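Local coordinates for aromatic-amino-acid aminotransferase (Burkholderia pseudomallei, PDB 4F4E), which probably transfers amino groups between aromatic amino acids such as tyrosine and 2-oxoglutarate, using pyridoxal 5'-phosphate as cofactor and working as a homodimer, at residues Ser100-Leu105 with Pro111-Gly116; Arg342-Gly347 with Arg406-Val411; Arg383-Glu386 with Ile390-Val393. One frame throughout, in Å; residues are numbered along the deposited sequence.

Contact 1. Residues Ser100-Leu105 with Pro111-Gly116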
# COMPACT_ATOMS: atom_id res chain seq x y z
N SER A 100 -0.37 -10.42 17.37
CA SER A 100 -1.79 -10.45 17.74
C SER A 100 -2.66 -11.03 16.65
O SER A 100 -3.65 -11.73 16.92
CB SER A 100 -2.30 -9.03 18.07
OG SER A 100 -1.72 -8.54 19.25
N VAL A 101 -2.33 -10.74 15.39
CA VAL A 101 -3.08 -11.32 14.26
C VAL A 101 -2.97 -12.84 14.29
O VAL A 101 -3.96 -13.53 14.10
CB VAL A 101 -2.59 -10.76 12.91
CG1 VAL A 101 -2.95 -11.68 11.71
CG2 VAL A 101 -3.07 -9.32 12.70
N GLN A 102 -1.77 -13.36 14.52
CA GLN A 102 -1.58 -14.81 14.52
C GLN A 102 -2.39 -15.47 15.60
O GLN A 102 -2.96 -16.53 15.37
CB GLN A 102 -0.13 -15.20 14.78
CG GLN A 102 0.77 -14.79 13.74
CD GLN A 102 2.19 -15.25 13.96
OE1 GLN A 102 2.60 -15.69 15.08
NE2 GLN A 102 2.93 -15.21 12.90
N LYS A 103 -2.44 -14.87 16.77
CA LYS A 103 -3.24 -15.42 17.87
C LYS A 103 -4.72 -15.33 17.59
O LYS A 103 -5.51 -16.22 17.97
CB LYS A 103 -2.85 -14.75 19.20
CG LYS A 103 -1.45 -15.25 19.60
CD LYS A 103 -1.00 -14.87 21.00
CE LYS A 103 0.36 -15.54 21.37
NZ LYS A 103 0.78 -15.14 22.77
N LEU A 104 -5.14 -14.26 16.92
CA LEU A 104 -6.56 -14.10 16.59
C LEU A 104 -6.98 -15.20 15.61
O LEU A 104 -8.06 -15.79 15.74
CB LEU A 104 -6.78 -12.69 16.01
CG LEU A 104 -8.21 -12.31 15.69
CD1 LEU A 104 -9.07 -12.24 16.97
CD2 LEU A 104 -8.23 -10.94 14.99
N LEU A 105 -6.10 -15.50 14.66
CA LEU A 105 -6.38 -16.53 13.65
C LEU A 105 -6.29 -17.95 14.14
O LEU A 105 -7.12 -18.77 13.81
CB LEU A 105 -5.47 -16.39 12.42
CG LEU A 105 -5.69 -15.08 11.66
CD1 LEU A 105 -4.58 -14.86 10.62
CD2 LEU A 105 -7.04 -14.99 10.94
N PRO A 111 0.27 -24.50 18.74
CA PRO A 111 1.60 -25.08 18.73
C PRO A 111 2.43 -24.58 17.55
O PRO A 111 3.64 -24.64 17.62
CB PRO A 111 1.36 -26.59 18.59
CG PRO A 111 -0.08 -26.80 18.55
CD PRO A 111 -0.78 -25.49 18.44
N LEU A 112 1.78 -24.16 16.45
CA LEU A 112 2.54 -23.60 15.33
C LEU A 112 3.18 -22.27 15.71
O LEU A 112 4.37 -22.02 15.44
CB LEU A 112 1.64 -23.44 14.11
CG LEU A 112 1.04 -24.73 13.55
CD1 LEU A 112 0.20 -24.37 12.33
CD2 LEU A 112 2.14 -25.73 13.20
N ILE A 113 2.44 -21.42 16.41
CA ILE A 113 3.03 -20.20 16.88
C ILE A 113 4.15 -20.51 17.85
O ILE A 113 5.23 -19.94 17.74
CB ILE A 113 2.02 -19.27 17.58
CG1 ILE A 113 0.92 -18.86 16.61
CG2 ILE A 113 2.75 -18.04 18.16
CD1 ILE A 113 -0.20 -18.08 17.27
N ALA A 114 3.92 -21.42 18.80
CA ALA A 114 4.95 -21.74 19.81
C ALA A 114 6.23 -22.26 19.16
O ALA A 114 7.31 -22.05 19.70
CB ALA A 114 4.43 -22.75 20.84
N ALA A 115 6.11 -22.95 18.02
CA ALA A 115 7.25 -23.57 17.33
C ALA A 115 7.90 -22.61 16.32
O ALA A 115 8.83 -22.99 15.61
CB ALA A 115 6.80 -24.85 16.59
N GLY A 116 7.40 -21.38 16.25
CA GLY A 116 7.94 -20.39 15.32
C GLY A 116 7.73 -20.67 13.86
O GLY A 116 8.53 -20.28 13.00
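With CG1 anti to its own carbonyl carbon (chi1 -61°) and the chain carried on straight through chi2 (173°), Ile-113 sends its CD1 methyl outward from the short helix 111-114 to the flank of helix 95-106, where Gln-102 and Lys-103 receive it. How one isoleucine can dock a single helical turn on a longer helix is plain here. CD1 of Ile-113 lies 3.7 Å from the backbone O of Gln-102 and 3.8 Å from CB of the same residue, while CG of Lys-103 touches it at 3.9 Å, that side chain running across the isoleucine at about a right angle. Closer to the isoleucine backbone, the amide oxygen OE1 of Gln-102 rests 3.9 Å from both CG1 and CG2 of Ile-113. No hydrogen bond joins the two segments; the contact is van der Waals packing at the surface. The amide of Gln-102 is fixed instead through NE2, which donates to Thr-120 OG1 and more weakly to Val-118 O. Gly-116 ends the short helix in a Schellman motif, its positive phi (67°) accompanied by a 3.0 Å bond from its N to Ile-113 O. From this turn the chain enters strand 118-124, an edge strand, within this chain, of the large mixed sheet. Val-101 and Leu-105 pack helix 95-106 against strands 261-266 and 278-284 of that sheet, and Leu-112 rests on Val-118 and Ile-284.

Contact 2. Residues Arg342-Gly347 with Arg406-Val411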
# COMPACT_ATOMS: atom_id res chain seq x y z
N ARG A 342 -28.27 -10.61 11.28
CA ARG A 342 -29.14 -11.76 11.49
C ARG A 342 -30.60 -11.32 11.68
O ARG A 342 -31.52 -11.99 11.20
CB ARG A 342 -28.69 -12.53 12.73
CG ARG A 342 -27.38 -13.28 12.60
CD ARG A 342 -27.08 -14.05 13.88
NE ARG A 342 -25.87 -14.88 13.78
CZ ARG A 342 -25.42 -15.66 14.76
NH1 ARG A 342 -26.06 -15.71 15.94
NH2 ARG A 342 -24.37 -16.42 14.57
N ALA A 343 -30.79 -10.22 12.39
CA ALA A 343 -32.15 -9.71 12.66
C ALA A 343 -32.79 -9.28 11.31
O ALA A 343 -34.01 -9.47 11.08
CB ALA A 343 -32.10 -8.52 13.59
N MET A 344 -31.97 -8.70 10.44
CA MET A 344 -32.47 -8.22 9.14
C MET A 344 -32.77 -9.40 8.25
O MET A 344 -33.81 -9.41 7.55
CB MET A 344 -31.48 -7.25 8.48
CG MET A 344 -31.30 -5.92 9.18
SD MET A 344 -32.83 -4.97 9.33
CE MET A 344 -33.40 -5.46 10.95
N ARG A 345 -31.88 -10.40 8.24
CA ARG A 345 -32.13 -11.62 7.50
C ARG A 345 -33.47 -12.21 7.95
O ARG A 345 -34.37 -12.52 7.12
CB ARG A 345 -31.04 -12.68 7.74
CG ARG A 345 -29.73 -12.32 7.06
CD ARG A 345 -28.65 -13.39 7.30
NE ARG A 345 -27.40 -13.06 6.62
CZ ARG A 345 -27.20 -13.20 5.31
NH1 ARG A 345 -28.17 -13.65 4.53
NH2 ARG A 345 -26.02 -12.87 4.78
N ASN A 346 -33.64 -12.37 9.25
CA ASN A 346 -34.85 -13.07 9.70
C ASN A 346 -36.10 -12.20 9.49
O ASN A 346 -37.18 -12.75 9.19
CB ASN A 346 -34.81 -13.51 11.16
CG ASN A 346 -35.98 -14.43 11.49
OD1 ASN A 346 -36.27 -15.39 10.74
ND2 ASN A 346 -36.71 -14.10 12.54
N GLY A 347 -35.94 -10.90 9.66
CA GLY A 347 -37.06 -9.98 9.43
C GLY A 347 -37.49 -10.02 7.97
O GLY A 347 -38.68 -9.95 7.69
N ARG A 406 -35.28 0.99 9.45
CA ARG A 406 -35.86 2.05 8.67
C ARG A 406 -36.19 1.73 7.20
O ARG A 406 -37.09 2.37 6.61
CB ARG A 406 -34.99 3.32 8.70
N ASN A 407 -35.47 0.80 6.58
CA ASN A 407 -35.77 0.44 5.19
C ASN A 407 -36.25 -0.99 4.98
O ASN A 407 -36.62 -1.34 3.86
CB ASN A 407 -34.60 0.74 4.26
CG ASN A 407 -33.38 -0.14 4.51
OD1 ASN A 407 -33.47 -1.21 5.15
ND2 ASN A 407 -32.23 0.32 4.00
N LEU A 408 -36.28 -1.79 6.04
CA LEU A 408 -36.58 -3.23 5.91
C LEU A 408 -37.98 -3.44 5.30
O LEU A 408 -38.16 -4.27 4.43
CB LEU A 408 -36.44 -3.97 7.23
CG LEU A 408 -36.74 -5.47 7.19
CD1 LEU A 408 -35.94 -6.24 6.15
CD2 LEU A 408 -36.53 -6.04 8.57
N ASP A 409 -38.96 -2.68 5.75
CA ASP A 409 -40.30 -2.92 5.30
C ASP A 409 -40.50 -2.43 3.88
O ASP A 409 -41.22 -3.04 3.09
CB ASP A 409 -41.31 -2.26 6.23
CG ASP A 409 -41.17 -2.76 7.63
OD1 ASP A 409 -41.46 -3.90 7.89
OD2 ASP A 409 -40.71 -2.03 8.48
N VAL A 410 -39.89 -1.30 3.57
CA VAL A 410 -39.90 -0.75 2.23
C VAL A 410 -39.34 -1.77 1.22
O VAL A 410 -39.96 -2.07 0.19
CB VAL A 410 -39.14 0.58 2.22
CG1 VAL A 410 -38.97 1.08 0.79
CG2 VAL A 410 -39.90 1.63 3.06
N VAL A 411 -38.18 -2.34 1.56
CA VAL A 411 -37.53 -3.31 0.71
C VAL A 411 -38.36 -4.59 0.57
O VAL A 411 -38.56 -5.11 -0.56
CB VAL A 411 -36.10 -3.65 1.21
CG1 VAL A 411 -35.53 -4.86 0.47
CG2 VAL A 411 -35.17 -2.45 1.06
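Apolar packing carries the contact between Met-344 and Leu-408. The CD2 methyl of Leu-408 sits 3.9 Å from SD of Met-344 and 4.0 Å from its CE, so that the sulfur and its methyl both touch one leucine branch. The methionine starts off to one side and is folded back by its bends at chi2 (-59°) and chi3 (94°), which bring the sulfur and CE to Leu-408. The leucine leaves its backbone toward the partner helix, CG anti to the backbone N (chi1 -180°).

A second kind of contact is between side chain and backbone. CD2 of Leu-408 also meets CA of Gly-347 at 4.1 Å, while CD1 lies 4.1 Å from the carbonyl O of Met-344. Gly-347, with no side chain, presents its CA directly to the CD2 methyl. These are helix-helix contacts of the aspartate aminotransferase-like fold: the long helix 324-354 takes the first turn of the C-terminal helix 408-419 against its side, one helical turn separating Met-344 from Leu-348, which Leu-408 also touches.

Polar interactions flank the apolar core without crossing between the two segments. Asp-409 OD1 forms a salt bridge with Arg-351 of the long helix; NH1 of that arginine also bonds Gly-347 O. Ahead of the C-terminal helix, Asn-407 holds the loop with ND2 on Ala-402 O and OD1 on Asn-404 N.

Contact 3. Residues Arg383-Glu386 with Ile390-Val393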
# COMPACT_ATOMS: atom_id res chain seq x y z
N ARG A 383 -36.86 -4.25 -12.52
CA ARG A 383 -38.17 -3.76 -12.09
C ARG A 383 -38.05 -3.17 -10.70
O ARG A 383 -38.62 -2.12 -10.43
CB ARG A 383 -39.25 -4.85 -12.05
CG ARG A 383 -39.75 -5.28 -13.42
CD ARG A 383 -41.17 -5.84 -13.39
NE ARG A 383 -41.35 -7.04 -12.57
CZ ARG A 383 -40.92 -8.28 -12.90
NH1 ARG A 383 -40.23 -8.53 -14.03
NH2 ARG A 383 -41.16 -9.29 -12.08
N LEU A 384 -37.31 -3.85 -9.83
CA LEU A 384 -37.16 -3.39 -8.44
C LEU A 384 -36.54 -1.99 -8.44
O LEU A 384 -36.88 -1.16 -7.61
CB LEU A 384 -36.33 -4.40 -7.65
CG LEU A 384 -36.12 -4.29 -6.15
CD1 LEU A 384 -37.48 -4.48 -5.44
CD2 LEU A 384 -35.07 -5.32 -5.66
N ARG A 385 -35.63 -1.73 -9.38
CA ARG A 385 -34.95 -0.44 -9.48
C ARG A 385 -35.90 0.63 -10.03
O ARG A 385 -36.11 1.68 -9.43
CB ARG A 385 -33.68 -0.57 -10.34
CG ARG A 385 -33.02 0.74 -10.63
CD ARG A 385 -31.77 0.61 -11.50
NE ARG A 385 -32.11 0.12 -12.83
CZ ARG A 385 -31.86 -1.11 -13.26
NH1 ARG A 385 -31.28 -2.03 -12.46
NH2 ARG A 385 -32.22 -1.45 -14.50
N GLU A 386 -36.52 0.31 -11.16
CA GLU A 386 -37.33 1.29 -11.87
C GLU A 386 -38.62 1.61 -11.11
O GLU A 386 -38.98 2.78 -10.95
CB GLU A 386 -37.67 0.76 -13.26
CG GLU A 386 -36.42 0.68 -14.13
CD GLU A 386 -36.58 -0.18 -15.39
OE1 GLU A 386 -35.70 -0.05 -16.27
OE2 GLU A 386 -37.53 -1.00 -15.50
N ILE A 390 -35.16 0.65 -5.50
CA ILE A 390 -34.37 -0.27 -4.69
C ILE A 390 -33.37 -0.97 -5.61
O ILE A 390 -33.79 -1.64 -6.58
CB ILE A 390 -35.24 -1.32 -3.98
CG1 ILE A 390 -36.39 -0.66 -3.15
CG2 ILE A 390 -34.36 -2.27 -3.17
CD1 ILE A 390 -36.07 0.21 -1.95
N TYR A 391 -32.08 -0.78 -5.33
CA TYR A 391 -31.01 -1.14 -6.24
C TYR A 391 -30.27 -2.40 -5.76
O TYR A 391 -29.53 -2.34 -4.78
CB TYR A 391 -30.01 0.04 -6.36
CG TYR A 391 -30.55 1.19 -7.18
CD1 TYR A 391 -31.59 1.99 -6.69
CD2 TYR A 391 -30.07 1.46 -8.46
CE1 TYR A 391 -32.08 3.03 -7.42
CE2 TYR A 391 -30.55 2.51 -9.19
CZ TYR A 391 -31.58 3.28 -8.68
OH TYR A 391 -32.11 4.28 -9.42
N ALA A 392 -30.56 -3.53 -6.40
CA ALA A 392 -29.80 -4.77 -6.20
C ALA A 392 -28.90 -4.95 -7.42
O ALA A 392 -29.05 -4.25 -8.45
CB ALA A 392 -30.74 -5.94 -6.06
N VAL A 393 -27.91 -5.85 -7.30
CA VAL A 393 -26.97 -6.14 -8.39
C VAL A 393 -27.70 -7.06 -9.41
O VAL A 393 -28.60 -7.82 -9.06
CB VAL A 393 -25.70 -6.79 -7.82
CG1 VAL A 393 -24.64 -7.00 -8.89
CG2 VAL A 393 -25.19 -5.97 -6.63
O HOH W 1 -30.32 -2.08 -9.81
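Water 1 bridges Arg-385 and Ala-392: it accepts from NH1 of Arg-385 at 2.8 Å, lying in the guanidinium plane at its edge, and donates to the carbonyl O of Ala-392 at 2.9 Å. The other terminal nitrogen of this arginine, NH2, is in a salt bridge with Asp-382, so both terminal nitrogens are engaged. Its stem serves a different partner. CG of Arg-385 stands over one face of the Tyr-391 ring in a CH-pi contact, 3.6 Å from the centroid and displaced toward the rim, and the bend at chi3 (65°) turns the chain beyond CD toward the water. Guanidinium and ring planes are inclined by 49°, so the charged group does not itself stack. The direct hydrogen bond is longer: Ile-390 N reaches Leu-384 O at 3.3 Å, nearly straight at the hydrogen (162°) but approaching from above the carbonyl plane. Nearby, CA of Arg-385 makes a CA-H...O contact with Ile-390 O at 3.3 Å. On the apolar side, CG of Leu-384 packs on CB of Ile-390 at 3.8 Å. The chain thus turns back from helix 378-388 directly into strand 390-391, which pairs in parallel with strand 52-53. Leu-384 and Ile-390 both face helix 408-419, through Ala-414, whereas Tyr-391 turns to helix 35-45, meeting Phe-43 edge-to-face and bonding Asp-46, just beyond that helix, through OH.

How the contacts relate
Contact 1 comes first along the chain, and contacts 2 and 3 lie together on the opposite side of the chain's centre. The centre of contact 1 is about 39 Å from that of contact 2 and about 45 Å from that of contact 3, whereas about 16 Å separates the centres of contacts 2 and 3. Contact 1 lies by the large mixed sheet, next to its 118-124 edge. Residues 383-393 fall between the two segments of contact 2, and CD1 of Ile-390 packs against Val-410 CG1 and Val-411 CG2, each at 4.1 Å, so helix 408-419 joins helix 324-354 to contact 3. This division is consistent with the large and small domains of the fold.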